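GCN5 like acetylase + bromodomain (Cryptosporidium parvum, PDB 4LDF) probably acetylates histone H3 as a GCN5-type transcriptional activator, and carries a C-terminal bromodomain, a module that in its relatives recognises acetylated lysine. Local coordinates at residues E29-F34 / N100-F105. Numbering follows the deposited sequence.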
loop_
_atom_site.group_PDB
_atom_site.type_symbol
_atom_site.label_atom_id
_atom_site.label_comp_id
_atom_site.label_asym_id
_atom_site.label_seq_id
_atom_site.Cartn_x
_atom_site.Cartn_y
_atom_site.Cartn_z
ATOM N N GLU A 29 -3.447 12.183 -5.035
ATOM C CA GLU A 29 -3.406 13.224 -3.987
ATOM C C GLU A 29 -3.755 12.731 -2.560
ATOM O O GLU A 29 -3.122 13.181 -1.616
ATOM C CB GLU A 29 -4.255 14.446 -4.385
ATOM C CG GLU A 29 -5.760 14.220 -4.390
ATOM C CD GLU A 29 -6.642 15.443 -4.572
ATOM O OE1 GLU A 29 -7.851 15.337 -4.276
ATOM O OE2 GLU A 29 -6.137 16.500 -5.010
ATOM N N ASN A 30 -4.719 11.788 -2.428
ATOM C CA ASN A 30 -5.190 11.209 -1.158
ATOM C C ASN A 30 -4.385 10.020 -0.640
ATOM O O ASN A 30 -4.739 9.437 0.387
ATOM C CB ASN A 30 -6.694 10.893 -1.218
ATOM C CG ASN A 30 -7.523 12.136 -1.408
ATOM O OD1 ASN A 30 -7.115 13.249 -1.049
ATOM N ND2 ASN A 30 -8.681 11.997 -2.014
ATOM N N ALA A 31 -3.290 9.694 -1.322
ATOM C CA ALA A 31 -2.377 8.618 -0.939
ATOM C C ALA A 31 -1.368 9.076 0.104
ATOM O O ALA A 31 -0.656 8.241 0.679
ATOM C CB ALA A 31 -1.656 8.098 -2.165
ATOM N N TRP A 32 -1.304 10.393 0.354
ATOM C CA TRP A 32 -0.372 10.973 1.311
ATOM C C TRP A 32 -0.283 10.268 2.701
ATOM O O TRP A 32 0.851 10.074 3.139
ATOM C CB TRP A 32 -0.484 12.500 1.387
ATOM C CG TRP A 32 -1.695 13.007 2.108
ATOM C CD1 TRP A 32 -2.880 13.402 1.556
ATOM C CD2 TRP A 32 -1.849 13.131 3.532
ATOM N NE1 TRP A 32 -3.759 13.781 2.548
ATOM C CE2 TRP A 32 -3.166 13.581 3.773
ATOM C CE3 TRP A 32 -0.983 12.948 4.629
ATOM C CZ2 TRP A 32 -3.651 13.817 5.069
ATOM C CZ3 TRP A 32 -1.475 13.142 5.911
ATOM C CH2 TRP A 32 -2.791 13.586 6.121
ATOM N N PRO A 33 -1.381 9.806 3.377
ATOM C CA PRO A 33 -1.203 9.136 4.684
ATOM C C PRO A 33 -0.592 7.739 4.596
ATOM O O PRO A 33 -0.361 7.113 5.640
ATOM C CB PRO A 33 -2.644 9.019 5.224
ATOM C CG PRO A 33 -3.479 9.847 4.378
ATOM C CD PRO A 33 -2.821 9.907 3.053
ATOM N N PHE A 34 -0.363 7.230 3.364
ATOM C CA PHE A 34 0.147 5.874 3.143
ATOM C C PHE A 34 1.559 5.854 2.540
ATOM O O PHE A 34 2.122 4.775 2.386
ATOM C CB PHE A 34 -0.832 5.088 2.233
ATOM C CG PHE A 34 -2.297 5.148 2.637
ATOM C CD1 PHE A 34 -3.130 6.150 2.152
ATOM C CD2 PHE A 34 -2.845 4.184 3.482
ATOM C CE1 PHE A 34 -4.459 6.246 2.578
ATOM C CE2 PHE A 34 -4.195 4.237 3.851
ATOM C CZ PHE A 34 -4.995 5.269 3.398
ATOM N N ASN A 100 -10.753 3.452 1.166
ATOM C CA ASN A 100 -11.811 2.885 0.315
ATOM C C ASN A 100 -11.669 3.404 -1.129
ATOM O O ASN A 100 -11.693 2.618 -2.080
ATOM C CB ASN A 100 -13.215 3.239 0.897
ATOM C CG ASN A 100 -13.600 2.444 2.133
ATOM O OD1 ASN A 100 -12.965 1.466 2.488
ATOM N ND2 ASN A 100 -14.676 2.814 2.791
ATOM N N GLN A 101 -11.463 4.724 -1.269
ATOM C CA GLN A 101 -11.260 5.403 -2.547
ATOM C C GLN A 101 -10.023 4.869 -3.258
ATOM O O GLN A 101 -10.126 4.488 -4.419
ATOM C CB GLN A 101 -11.151 6.927 -2.341
ATOM C CG GLN A 101 -10.894 7.682 -3.649
ATOM C CD GLN A 101 -10.554 9.125 -3.449
ATOM O OE1 GLN A 101 -9.812 9.494 -2.538
ATOM N NE2 GLN A 101 -11.038 9.966 -4.348
ATOM N N LEU A 102 -8.881 4.759 -2.544
ATOM C CA LEU A 102 -7.629 4.328 -3.158
ATOM C C LEU A 102 -7.595 2.865 -3.508
ATOM O O LEU A 102 -6.975 2.518 -4.496
ATOM C CB LEU A 102 -6.397 4.730 -2.337
ATOM C CG LEU A 102 -6.238 6.201 -1.940
ATOM C CD1 LEU A 102 -5.374 6.327 -0.739
ATOM C CD2 LEU A 102 -5.669 7.009 -3.042
ATOM N N GLU A 103 -8.226 2.002 -2.693
ATOM C CA GLU A 103 -8.265 0.562 -2.965
ATOM C C GLU A 103 -9.057 0.304 -4.237
ATOM O O GLU A 103 -8.583 -0.425 -5.104
ATOM C CB GLU A 103 -8.851 -0.203 -1.768
ATOM C CG GLU A 103 -8.629 -1.702 -1.852
ATOM C CD GLU A 103 -9.225 -2.498 -0.711
ATOM O OE1 GLU A 103 -9.822 -3.564 -0.973
ATOM O OE2 GLU A 103 -9.173 -2.010 0.436
ATOM N N ALA A 104 -10.222 0.976 -4.388
ATOM C CA ALA A 104 -11.072 0.881 -5.572
ATOM C C ALA A 104 -10.340 1.443 -6.787
ATOM O O ALA A 104 -10.448 0.878 -7.870
ATOM C CB ALA A 104 -12.372 1.648 -5.349
ATOM N N PHE A 105 -9.574 2.537 -6.602
ATOM C CA PHE A 105 -8.807 3.179 -7.679
ATOM C C PHE A 105 -7.689 2.260 -8.217
ATOM O O PHE A 105 -7.528 2.166 -9.434
ATOM C CB PHE A 105 -8.224 4.529 -7.188
ATOM C CG PHE A 105 -7.067 5.094 -7.981
ATOM C CD1 PHE A 105 -7.290 5.831 -9.139
ATOM C CD2 PHE A 105 -5.751 4.922 -7.547
ATOM C CE1 PHE A 105 -6.217 6.352 -9.876
ATOM C CE2 PHE A 105 -4.684 5.469 -8.265
ATOM C CZ PHE A 105 -4.919 6.161 -9.436
#
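The single hydrogen bond between the two segments joins two side-chain amides: ND2 of Asn30 donates to OE1 of Gln101 over 2.8 Å, with an almost straight N-H···O angle of 168°. Gln101 accepts it on a lone pair, in the plane of its own carbonyl, and the oxygen also lies close to the plane of the Asn30 amide. The two side chains cross nearly at right angles, yet their amide planes differ by only 32°. Gln101 reaches the loop from helix 93-110 because its CG stands anti to the backbone N (chi1 178°) and the chain stays extended beyond it.

Apolar contact, one helical residue further on, centres on Leu102. Its CD1 lies 3.4 Å from CE1 of Phe34, meeting the ring obliquely as the two side chains approach from opposite directions, and 3.8 Å from CA of Ala31. CD2 sits more loosely against the Asn30-Ala31 peptide and CB of Ala31. CD1 also makes a van der Waals contact with the backbone carbonyl O of Asn30. A backbone hydrogen bond from Phe34 N to Ala31 O, 2.9 Å, turns the chain here. Further core partners are Met81 and Cys85 of helix 71-88 for Phe34, and Phe82 of that helix and Leu25 for Leu102.

A buried leucine next to a more exposed amide pair thus joins helix 93-110 to the start of the bromodomain ZA loop, which runs from helix 14-27 past short helix 46-49 to helix 56-64. Trp32-Pro33-Phe34 matches the WPF shelf beside the acetyl-lysine pocket of relatives; a glycerol about 5 Å from the Phe34 side chain is consistent with that pocket.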